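Local coordinates for protein cephalosporin hydroxylase CMCI (Streptomyces clavuligerus, PDB 2BM8) that probably takes part in the 7-alpha-hydroxylation or methoxylation of the cephalosporin nucleus during cephamycin biosynthesis, at residues C139-R149 against A161-W171. The protein carries 3 engineered substitutions. Numbering follows the deposited sequence.
Sequences CSDLTTFEHLR and AHANTFNIMKW
Ala161 and Ala163 offer their methyl groups to Cys139: CB of Ala163 lies 3.8 Å from CB of Cys139, while CB of Ala161 meets SG, which a chi1 of -72° turns toward that methyl. Asn164 supplies the polar link. Its ND2 donates a weak hydrogen bond of 3.4 Å to the backbone O of Cys139, and its OD1 accepts from ND2 of Asn167, 2.9 Å away, with that oxygen almost in the amide plane of Asn167. With OD1 and ND2 both engaged, though ND2 only weakly, the carboxamide is probably less free to flip. Asn164 immediately precedes the helix that starts at Thr165, and the contact illustrates a class I methyltransferase-type Rossmann-like fold (strand order 3-2-1-4-5-7-6, with 228-231 antiparallel to its neighbours): the loop following strand 132-136, the outermost strand on that side within the chain, packs on the helix following strand 155-159. On that helix the backbone O of Asn167 comes near CD2 of Leu142, which also touches Ile168 and lies 4.1 Å from CB of Trp171, the Leu142 and Trp171 side chains sliding past each other in opposite directions. Ile168 crosses Phe145 at about a right angle, CG2 over one ring face and CD1 3.9 Å from CZ; both residues also touch Leu88 of strand 84-88. Trp171 has CG anti to the backbone N (chi1 175°), a torsion that swings the indole against residues 142-146. There CB of Phe145 sits over the six-membered ring, 3.7 Å from its centroid in a CH-pi contact, whereas the two aromatic rings meet obliquely, planes at 41°. A leucine here would probably leave CB of Phe145 without its aromatic platform and open a gap beside Arg149, whose CG approaches CZ2 of Trp171 to 3.8 Å. Further along the helix, His175 stacks on the same indole.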
loop_
_atom_site.group_PDB
_atom_site.type_symbol
_atom_site.label_atom_id
_atom_site.label_comp_id
_atom_site.label_asym_id
_atom_site.label_seq_id
_atom_site.Cartn_x
_atom_site.Cartn_y
_atom_site.Cartn_z
ATOM N N CYS B 139 0.610 40.247 10.124
ATOM C CA CYS B 139 -0.121 39.882 8.910
ATOM C C CYS B 139 -1.415 40.662 8.678
ATOM O O CYS B 139 -1.745 40.987 7.537
ATOM C CB CYS B 139 -0.402 38.380 8.895
ATOM S SG CYS B 139 1.088 37.404 8.590
ATOM N N SER B 140 -2.140 40.978 9.747
ATOM C CA SER B 140 -3.455 41.614 9.604
ATOM C C SER B 140 -3.373 43.122 9.276
ATOM O O SER B 140 -4.379 43.737 8.904
ATOM C CB SER B 140 -4.322 41.356 10.851
ATOM O OG SER B 140 -4.238 42.417 11.780
ATOM N N ASP B 141 -2.181 43.708 9.417
ATOM C CA ASP B 141 -1.934 45.104 9.046
ATOM C C ASP B 141 -1.078 45.123 7.769
ATOM O O ASP B 141 0.076 44.717 7.795
ATOM C CB ASP B 141 -1.239 45.824 10.207
ATOM C CG ASP B 141 -0.908 47.283 9.901
ATOM O OD1 ASP B 141 -0.449 47.989 10.826
ATOM O OD2 ASP B 141 -1.065 47.813 8.782
ATOM N N LEU B 142 -1.653 45.596 6.662
ATOM C CA LEU B 142 -1.003 45.524 5.345
ATOM C C LEU B 142 0.145 46.527 5.152
ATOM O O LEU B 142 1.058 46.279 4.365
ATOM C CB LEU B 142 -2.033 45.701 4.220
ATOM C CG LEU B 142 -3.007 44.544 3.963
ATOM C CD1 LEU B 142 -4.127 44.978 3.014
ATOM C CD2 LEU B 142 -2.288 43.312 3.406
ATOM N N THR B 143 0.094 47.657 5.856
ATOM C CA THR B 143 1.143 48.687 5.756
ATOM C C THR B 143 2.488 48.218 6.308
ATOM O O THR B 143 3.513 48.857 6.075
ATOM C CB THR B 143 0.720 49.987 6.481
ATOM O OG1 THR B 143 0.269 49.680 7.810
ATOM C CG2 THR B 143 -0.490 50.647 5.795
ATOM N N THR B 144 2.457 47.123 7.066
ATOM C CA THR B 144 3.651 46.363 7.427
ATOM C C THR B 144 4.534 46.058 6.227
ATOM O O THR B 144 5.748 46.197 6.298
ATOM C CB THR B 144 3.232 45.019 8.045
ATOM O OG1 THR B 144 2.632 45.243 9.326
ATOM C CG2 THR B 144 4.442 44.141 8.338
ATOM N N PHE B 145 3.906 45.621 5.139
ATOM C CA PHE B 145 4.606 45.136 3.955
ATOM C C PHE B 145 5.126 46.231 3.048
ATOM O O PHE B 145 5.941 45.948 2.171
ATOM C CB PHE B 145 3.691 44.217 3.142
ATOM C CG PHE B 145 3.319 42.961 3.862
ATOM C CD1 PHE B 145 2.185 42.914 4.658
ATOM C CD2 PHE B 145 4.115 41.830 3.761
ATOM C CE1 PHE B 145 1.842 41.761 5.332
ATOM C CE2 PHE B 145 3.780 40.674 4.433
ATOM C CZ PHE B 145 2.637 40.637 5.222
ATOM N N GLU B 146 4.657 47.463 3.251
ATOM C CA GLU B 146 5.048 48.615 2.417
ATOM C C GLU B 146 6.564 48.718 2.196
ATOM O O GLU B 146 7.016 48.882 1.056
ATOM C CB GLU B 146 4.486 49.928 3.001
ATOM C CG GLU B 146 4.994 51.230 2.359
ATOM C CD GLU B 146 4.521 51.471 0.921
ATOM O OE1 GLU B 146 3.424 50.986 0.538
ATOM O OE2 GLU B 146 5.253 52.172 0.169
ATOM N N HIS B 147 7.347 48.608 3.268
ATOM C CA HIS B 147 8.793 48.568 3.120
ATOM C C HIS B 147 9.128 47.581 2.024
ATOM O O HIS B 147 8.479 46.539 1.895
ATOM C CB HIS B 147 9.499 48.167 4.425
ATOM C CG HIS B 147 9.244 46.752 4.870
ATOM N ND1 HIS B 147 8.470 46.447 5.971
ATOM C CD2 HIS B 147 9.691 45.564 4.391
ATOM C CE1 HIS B 147 8.438 45.135 6.138
ATOM N NE2 HIS B 147 9.170 44.577 5.191
ATOM N N LEU B 148 10.115 47.911 1.205
ATOM C CA LEU B 148 10.689 46.915 0.302
ATOM C C LEU B 148 9.707 46.396 -0.815
ATOM O O LEU B 148 9.794 45.263 -1.308
ATOM C CB LEU B 148 11.346 45.804 1.156
ATOM C CG LEU B 148 12.252 46.349 2.303
ATOM C CD1 LEU B 148 12.972 45.248 3.085
ATOM C CD2 LEU B 148 13.264 47.428 1.840
ATOM N N ARG B 149 8.778 47.279 -1.183
ATOM C CA ARG B 149 8.410 47.498 -2.583
ATOM C C ARG B 149 9.638 48.160 -3.219
ATOM O O ARG B 149 9.823 48.161 -4.430
ATOM C CB ARG B 149 7.229 48.466 -2.709
ATOM C CG ARG B 149 5.961 48.067 -1.970
ATOM C CD ARG B 149 5.048 49.241 -1.640
ATOM N NE ARG B 149 4.245 49.630 -2.798
ATOM C CZ ARG B 149 4.565 50.575 -3.689
ATOM N NH1 ARG B 149 5.674 51.305 -3.579
ATOM N NH2 ARG B 149 3.740 50.802 -4.701
ATOM N N ALA B 161 3.247 31.709 7.116
ATOM C CA ALA B 161 2.462 32.159 8.273
ATOM C C ALA B 161 0.968 31.838 8.136
ATOM O O ALA B 161 0.337 31.353 9.070
ATOM C CB ALA B 161 2.676 33.660 8.499
ATOM N N HIS B 162 0.420 32.130 6.962
ATOM C CA HIS B 162 -0.921 31.704 6.550
ATOM C C HIS B 162 -2.076 32.378 7.300
ATOM O O HIS B 162 -3.109 31.748 7.528
ATOM C CB HIS B 162 -1.104 30.184 6.680
ATOM C CG HIS B 162 0.094 29.365 6.310
ATOM N ND1 HIS B 162 0.309 28.900 5.035
ATOM C CD2 HIS B 162 1.096 28.859 7.067
ATOM C CE1 HIS B 162 1.409 28.167 5.016
ATOM N NE2 HIS B 162 1.908 28.129 6.235
ATOM N N ALA B 163 -1.933 33.652 7.653
ATOM C CA ALA B 163 -2.971 34.344 8.423
ATOM C C ALA B 163 -3.920 35.168 7.551
ATOM O O ALA B 163 -5.136 34.930 7.537
ATOM C CB ALA B 163 -2.333 35.216 9.518
ATOM N N ASN B 164 -3.398 36.144 6.828
ATOM C CA ASN B 164 -4.274 37.049 6.050
ATOM C C ASN B 164 -3.932 36.857 4.586
ATOM O O ASN B 164 -3.919 37.785 3.815
ATOM C CB ASN B 164 -4.031 38.496 6.518
ATOM C CG ASN B 164 -5.087 39.486 6.046
ATOM O OD1 ASN B 164 -6.251 39.149 5.813
ATOM N ND2 ASN B 164 -4.670 40.743 5.921
ATOM N N THR B 165 -3.674 35.613 4.223
ATOM C CA THR B 165 -2.954 35.280 3.005
ATOM C C THR B 165 -3.533 35.894 1.713
ATOM O O THR B 165 -2.827 36.572 0.970
ATOM C CB THR B 165 -2.896 33.754 2.886
ATOM O OG1 THR B 165 -2.320 33.200 4.083
ATOM C CG2 THR B 165 -1.970 33.323 1.734
ATOM N N PHE B 166 -4.817 35.674 1.462
ATOM C CA PHE B 166 -5.444 36.194 0.255
ATOM C C PHE B 166 -5.378 37.710 0.167
ATOM O O PHE B 166 -5.156 38.246 -0.919
ATOM C CB PHE B 166 -6.883 35.694 0.132
ATOM C CG PHE B 166 -6.964 34.229 -0.149
ATOM C CD1 PHE B 166 -7.350 33.335 0.844
ATOM C CD2 PHE B 166 -6.614 33.737 -1.396
ATOM C CE1 PHE B 166 -7.416 31.984 0.583
ATOM C CE2 PHE B 166 -6.667 32.382 -1.657
ATOM C CZ PHE B 166 -7.067 31.505 -0.668
ATOM N N ASN B 167 -5.554 38.391 1.301
ATOM C CA ASN B 167 -5.395 39.846 1.355
ATOM C C ASN B 167 -3.966 40.270 1.055
ATOM O O ASN B 167 -3.748 41.224 0.321
ATOM C CB ASN B 167 -5.842 40.411 2.717
ATOM C CG ASN B 167 -7.348 40.747 2.761
ATOM O OD1 ASN B 167 -7.894 41.327 1.820
ATOM N ND2 ASN B 167 -8.010 40.382 3.861
ATOM N N ILE B 168 -2.995 39.545 1.603
ATOM C CA ILE B 168 -1.580 39.812 1.346
ATOM C C ILE B 168 -1.260 39.561 -0.120
ATOM O O ILE B 168 -0.433 40.248 -0.703
ATOM C CB ILE B 168 -0.687 38.926 2.248
ATOM C CG1 ILE B 168 -0.868 39.284 3.718
ATOM C CG2 ILE B 168 0.781 39.073 1.883
ATOM C CD1 ILE B 168 -0.374 38.188 4.652
ATOM N N MET B 169 -1.930 38.571 -0.704
ATOM C CA MET B 169 -1.803 38.254 -2.139
ATOM C C MET B 169 -2.311 39.379 -3.027
ATOM O O MET B 169 -1.692 39.680 -4.031
ATOM C CB MET B 169 -2.575 36.978 -2.491
ATOM C CG MET B 169 -1.858 36.035 -3.437
ATOM S SD MET B 169 -2.476 34.345 -3.226
ATOM C CE MET B 169 -3.513 34.195 -4.630
ATOM N N LYS B 170 -3.450 39.965 -2.661
ATOM C CA LYS B 170 -4.030 41.084 -3.395
ATOM C C LYS B 170 -3.078 42.285 -3.318
ATOM O O LYS B 170 -2.847 42.979 -4.317
ATOM C CB LYS B 170 -5.426 41.432 -2.836
ATOM C CG LYS B 170 -6.001 42.854 -3.199
ATOM C CD LYS B 170 -7.201 43.216 -2.295
ATOM C CE LYS B 170 -7.700 44.659 -2.477
ATOM N NZ LYS B 170 -7.795 45.461 -1.195
ATOM N N TRP B 171 -2.511 42.512 -2.133
ATOM C CA TRP B 171 -1.528 43.570 -1.952
ATOM C C TRP B 171 -0.292 43.327 -2.827
ATOM O O TRP B 171 0.178 44.238 -3.510
ATOM C CB TRP B 171 -1.119 43.731 -0.477
ATOM C CG TRP B 171 -0.018 44.733 -0.334
ATOM C CD1 TRP B 171 -0.150 46.090 -0.193
ATOM C CD2 TRP B 171 1.387 44.472 -0.394
ATOM N NE1 TRP B 171 1.090 46.680 -0.140
ATOM C CE2 TRP B 171 2.051 45.712 -0.264
ATOM C CE3 TRP B 171 2.157 43.308 -0.533
ATOM C CZ2 TRP B 171 3.438 45.825 -0.267
ATOM C CZ3 TRP B 171 3.539 43.416 -0.537
ATOM C CH2 TRP B 171 4.166 44.671 -0.410
#